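Local coordinates for hypothetical protein (Staphylococcus aureus subsp. aureus, PDB 2IL5) that is of unknown function but belongs to the Activator of Hsp90 ATPase homolog 1-like family, whose helix-grip fold probably encloses a hydrophobic ligand pocket, at residues Y30-K35 with D159-V164. Sequence-based numbering, arbitrary orientation.
Sequences YEAWTK and DKMYHV
Ala32 and Met161 are the residues whose CA atoms come nearest, 7.0 Å apart, where helix 26-32 comes up to the C-terminal part of the long helix 136-166. This pairing belongs to the helix-grip fold of the Bet v 1-like clan, in which an antiparallel sheet curves around a long C-terminal helix and a short helical segment follows the first strand. The interface is small, 120 Å² summed over both sides, yet all three residues that touch are buried. Met161, a selenomethionine, carries the contact from its helix. Its CG stands anti to the backbone N (chi1 -176°) and the chain remains extended through chi2, a course that brings the selenium to the Trp33 indole before the bend at chi3 turns the terminal methyl aside. On the way CG packs against the Ala32 methyl, with Ala32 CB to Met161 CG at 3.6 Å. Beyond it the selenium meets the pyrrole part of the Trp33 indole in a Met-aromatic contact: SE lies 4.4 Å from the centroid of the five-membered ring and 50° off its normal, an oblique approach. The two side chains cross at roughly a right angle. Trp33 is also met edge-to-face by the rings of Trp42 and Phe110, while Met120 of strand 118-128 touches both Trp33 and Met161, which places the contact against the sheet within one apolar cluster. Within 30-35, Tyr30 O accepts from Trp33 N and from Thr34 OG1, the latter at 3.0 Å, and the two donors reach it from opposite faces of its carbonyl plane. Buried and without a hydrogen-bonding partner in the model, Trp33 NE1 has Met161 SE 3.6 Å away.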
ATOM      1  N   TYR A  30       1.899 -10.056   8.413  1.00 42.50           N
ATOM      2  CA  TYR A  30       0.796  -9.230   8.913  1.00 42.17           C
ATOM      3  C   TYR A  30       1.345  -8.118   9.781  1.00 42.66           C
ATOM      4  O   TYR A  30       0.915  -6.988   9.675  1.00 43.62           O
ATOM      5  CB  TYR A  30      -0.228 -10.083   9.677  1.00 40.92           C
ATOM      6  CG  TYR A  30      -1.397  -9.312  10.285  1.00 41.21           C
ATOM      7  CD1 TYR A  30      -1.375  -8.902  11.640  1.00 42.51           C
ATOM      8  CD2 TYR A  30      -2.544  -9.018   9.522  1.00 38.12           C
ATOM      9  CE1 TYR A  30      -2.436  -8.190  12.200  1.00 41.71           C
ATOM     10  CE2 TYR A  30      -3.609  -8.305  10.064  1.00 37.45           C
ATOM     11  CZ  TYR A  30      -3.564  -7.893  11.397  1.00 42.28           C
ATOM     12  OH  TYR A  30      -4.656  -7.208  11.932  1.00 40.98           O
ATOM     13  N   GLU A  31       2.286  -8.451  10.651  1.00 43.43           N
ATOM     14  CA  GLU A  31       2.975  -7.469  11.477  1.00 44.29           C
ATOM     15  C   GLU A  31       3.582  -6.297  10.673  1.00 44.29           C
ATOM     16  O   GLU A  31       3.503  -5.135  11.111  1.00 44.93           O
ATOM     17  CB  GLU A  31       4.063  -8.161  12.303  1.00 44.25           C
ATOM     18  CG  GLU A  31       4.663  -7.298  13.427  1.00 46.58           C
ATOM     19  CD  GLU A  31       5.691  -8.054  14.323  1.00 48.80           C
ATOM     20  OE1 GLU A  31       6.698  -8.605  13.819  1.00 48.44           O
ATOM     21  OE2 GLU A  31       5.489  -8.069  15.551  1.00 50.55           O
ATOM     22  N   ALA A  32       4.188  -6.596   9.518  1.00 43.73           N
ATOM     23  CA  ALA A  32       4.794  -5.563   8.645  1.00 43.10           C
ATOM     24  C   ALA A  32       3.827  -4.432   8.302  1.00 43.26           C
ATOM     25  O   ALA A  32       4.253  -3.281   8.145  1.00 42.91           O
ATOM     26  CB  ALA A  32       5.334  -6.201   7.371  1.00 43.16           C
ATOM     27  N   TRP A  33       2.526  -4.785   8.237  1.00 43.30           N
ATOM     28  CA  TRP A  33       1.427  -3.941   7.777  1.00 43.43           C
ATOM     29  C   TRP A  33       0.787  -3.179   8.909  1.00 43.68           C
ATOM     30  O   TRP A  33      -0.003  -2.272   8.668  1.00 42.88           O
ATOM     31  CB  TRP A  33       0.317  -4.772   7.077  1.00 41.48           C
ATOM     32  CG  TRP A  33       0.649  -5.165   5.625  1.00 41.35           C
ATOM     33  CD1 TRP A  33       1.390  -6.260   5.204  1.00 39.44           C
ATOM     34  CD2 TRP A  33       0.237  -4.481   4.430  1.00 39.21           C
ATOM     35  NE1 TRP A  33       1.452  -6.288   3.821  1.00 39.56           N
ATOM     36  CE2 TRP A  33       0.763  -5.208   3.323  1.00 40.79           C
ATOM     37  CE3 TRP A  33      -0.518  -3.321   4.177  1.00 37.57           C
ATOM     38  CZ2 TRP A  33       0.540  -4.805   1.977  1.00 39.85           C
ATOM     39  CZ3 TRP A  33      -0.722  -2.914   2.826  1.00 37.45           C
ATOM     40  CH2 TRP A  33      -0.192  -3.648   1.760  1.00 37.96           C
ATOM     41  N   THR A  34       1.114  -3.562  10.139  1.00 44.26           N
ATOM     42  CA  THR A  34       0.303  -3.128  11.281  1.00 44.80           C
ATOM     43  C   THR A  34       1.136  -2.653  12.433  1.00 44.75           C
ATOM     44  O   THR A  34       0.605  -2.266  13.478  1.00 44.66           O
ATOM     45  CB  THR A  34      -0.679  -4.238  11.774  1.00 44.58           C
ATOM     46  OG1 THR A  34       0.058  -5.412  12.075  1.00 44.11           O
ATOM     47  CG2 THR A  34      -1.759  -4.535  10.716  1.00 44.28           C
ATOM     48  N   LYS A  35       2.446  -2.684  12.234  1.00 45.26           N
ATOM     49  CA  LYS A  35       3.368  -2.103  13.181  1.00 46.03           C
ATOM     50  C   LYS A  35       4.100  -0.887  12.655  1.00 46.11           C
ATOM     51  O   LYS A  35       4.867  -0.973  11.689  1.00 46.73           O
ATOM     52  CB  LYS A  35       4.365  -3.149  13.673  1.00 46.60           C
ATOM     53  CG  LYS A  35       4.145  -3.506  15.129  1.00 50.45           C
ATOM     54  CD  LYS A  35       4.382  -2.239  16.006  1.00 56.22           C
ATOM     55  CE  LYS A  35       5.855  -1.748  15.950  1.00 57.42           C
ATOM     56  NZ  LYS A  35       6.050  -0.289  16.284  1.00 57.29           N
ATOM     57  N   ASP A 159       9.117  -5.519  -1.910  1.00 47.75           N
ATOM     58  CA  ASP A 159      10.405  -6.142  -1.791  1.00 48.96           C
ATOM     59  C   ASP A 159      11.304  -5.439  -0.740  1.00 47.67           C
ATOM     60  O   ASP A 159      12.083  -6.074  -0.037  1.00 46.30           O
ATOM     61  CB  ASP A 159      10.994  -6.683  -3.126  1.00 50.41           C
ATOM     62  CG  ASP A 159      11.451  -5.625  -4.095  1.00 55.44           C
ATOM     63  OD1 ASP A 159      12.051  -4.601  -3.694  1.00 63.84           O
ATOM     64  OD2 ASP A 159      11.297  -5.875  -5.314  1.00 60.10           O
ATOM     65  N   LYS A 160      11.047  -4.151  -0.541  1.00 46.65           N
ATOM     66  CA  LYS A 160      11.490  -3.467   0.659  1.00 45.91           C
ATOM     67  C   LYS A 160      10.891  -4.039   1.960  1.00 46.02           C
ATOM     68  O   LYS A 160      11.606  -4.298   2.914  1.00 46.32           O
ATOM     69  CB  LYS A 160      11.169  -2.002   0.530  1.00 45.81           C
ATOM     70  CG  LYS A 160      11.712  -1.167   1.629  1.00 46.29           C
ATOM     71  CD  LYS A 160      12.486  -0.010   1.055  1.00 49.63           C
ATOM     72  CE  LYS A 160      11.649   1.167   0.593  1.00 49.21           C
ATOM     73  NZ  LYS A 160      12.704   2.169   0.114  1.00 54.85           N
HETATM   74  N   MSE A 161       9.579  -4.212   2.008  1.00 46.07           N
HETATM   75  CA  MSE A 161       8.941  -4.909   3.102  1.00 46.14           C
HETATM   76  C   MSE A 161       9.590  -6.287   3.377  1.00 46.98           C
HETATM   77  O   MSE A 161       9.740  -6.680   4.528  1.00 46.49           O
HETATM   78  CB  MSE A 161       7.432  -5.069   2.839  1.00 46.13           C
HETATM   79  CG  MSE A 161       6.643  -5.731   4.002  1.00 44.03           C
HETATM   80 SE   MSE A 161       5.001  -6.534   3.315  0.70 49.89          SE
HETATM   81  CE  MSE A 161       5.677  -8.125   2.442  1.00 44.82           C
ATOM     82  N   TYR A 162       9.943  -7.015   2.322  1.00 48.07           N
ATOM     83  CA  TYR A 162      10.552  -8.325   2.464  1.00 49.63           C
ATOM     84  C   TYR A 162      11.891  -8.311   3.274  1.00 49.57           C
ATOM     85  O   TYR A 162      12.081  -9.153   4.147  1.00 47.60           O
ATOM     86  CB  TYR A 162      10.728  -9.001   1.093  1.00 50.70           C
ATOM     87  CG  TYR A 162      11.491 -10.316   1.173  1.00 53.52           C
ATOM     88  CD1 TYR A 162      10.816 -11.537   1.268  1.00 55.26           C
ATOM     89  CD2 TYR A 162      12.895 -10.336   1.189  1.00 55.37           C
ATOM     90  CE1 TYR A 162      11.525 -12.752   1.360  1.00 56.11           C
ATOM     91  CE2 TYR A 162      13.594 -11.532   1.286  1.00 56.10           C
ATOM     92  CZ  TYR A 162      12.900 -12.733   1.372  1.00 56.11           C
ATOM     93  OH  TYR A 162      13.602 -13.918   1.465  1.00 57.99           O
ATOM     94  N   HIS A 163      12.781  -7.360   2.971  1.00 50.56           N
ATOM     95  CA  HIS A 163      14.046  -7.199   3.683  1.00 52.05           C
ATOM     96  C   HIS A 163      13.872  -6.676   5.092  1.00 52.83           C
ATOM     97  O   HIS A 163      14.600  -7.079   5.972  1.00 53.37           O
ATOM     98  CB  HIS A 163      15.004  -6.311   2.909  1.00 52.63           C
ATOM     99  CG  HIS A 163      15.425  -6.895   1.599  1.00 54.17           C
ATOM    100  ND1 HIS A 163      16.491  -7.764   1.479  1.00 57.12           N
ATOM    101  CD2 HIS A 163      14.916  -6.744   0.354  1.00 55.87           C
ATOM    102  CE1 HIS A 163      16.629  -8.113   0.211  1.00 58.66           C
ATOM    103  NE2 HIS A 163      15.681  -7.511  -0.493  1.00 58.56           N
ATOM    104  N   VAL A 164      12.892  -5.811   5.325  1.00 53.91           N
ATOM    105  CA  VAL A 164      12.585  -5.364   6.681  1.00 54.77           C
ATOM    106  C   VAL A 164      12.176  -6.576   7.523  1.00 55.79           C
ATOM    107  O   VAL A 164      12.558  -6.681   8.690  1.00 56.66           O
ATOM    108  CB  VAL A 164      11.451  -4.313   6.692  1.00 55.37           C
ATOM    109  CG1 VAL A 164      10.868  -4.120   8.126  1.00 55.59           C
ATOM    110  CG2 VAL A 164      11.919  -2.989   6.068  1.00 53.80           C
TER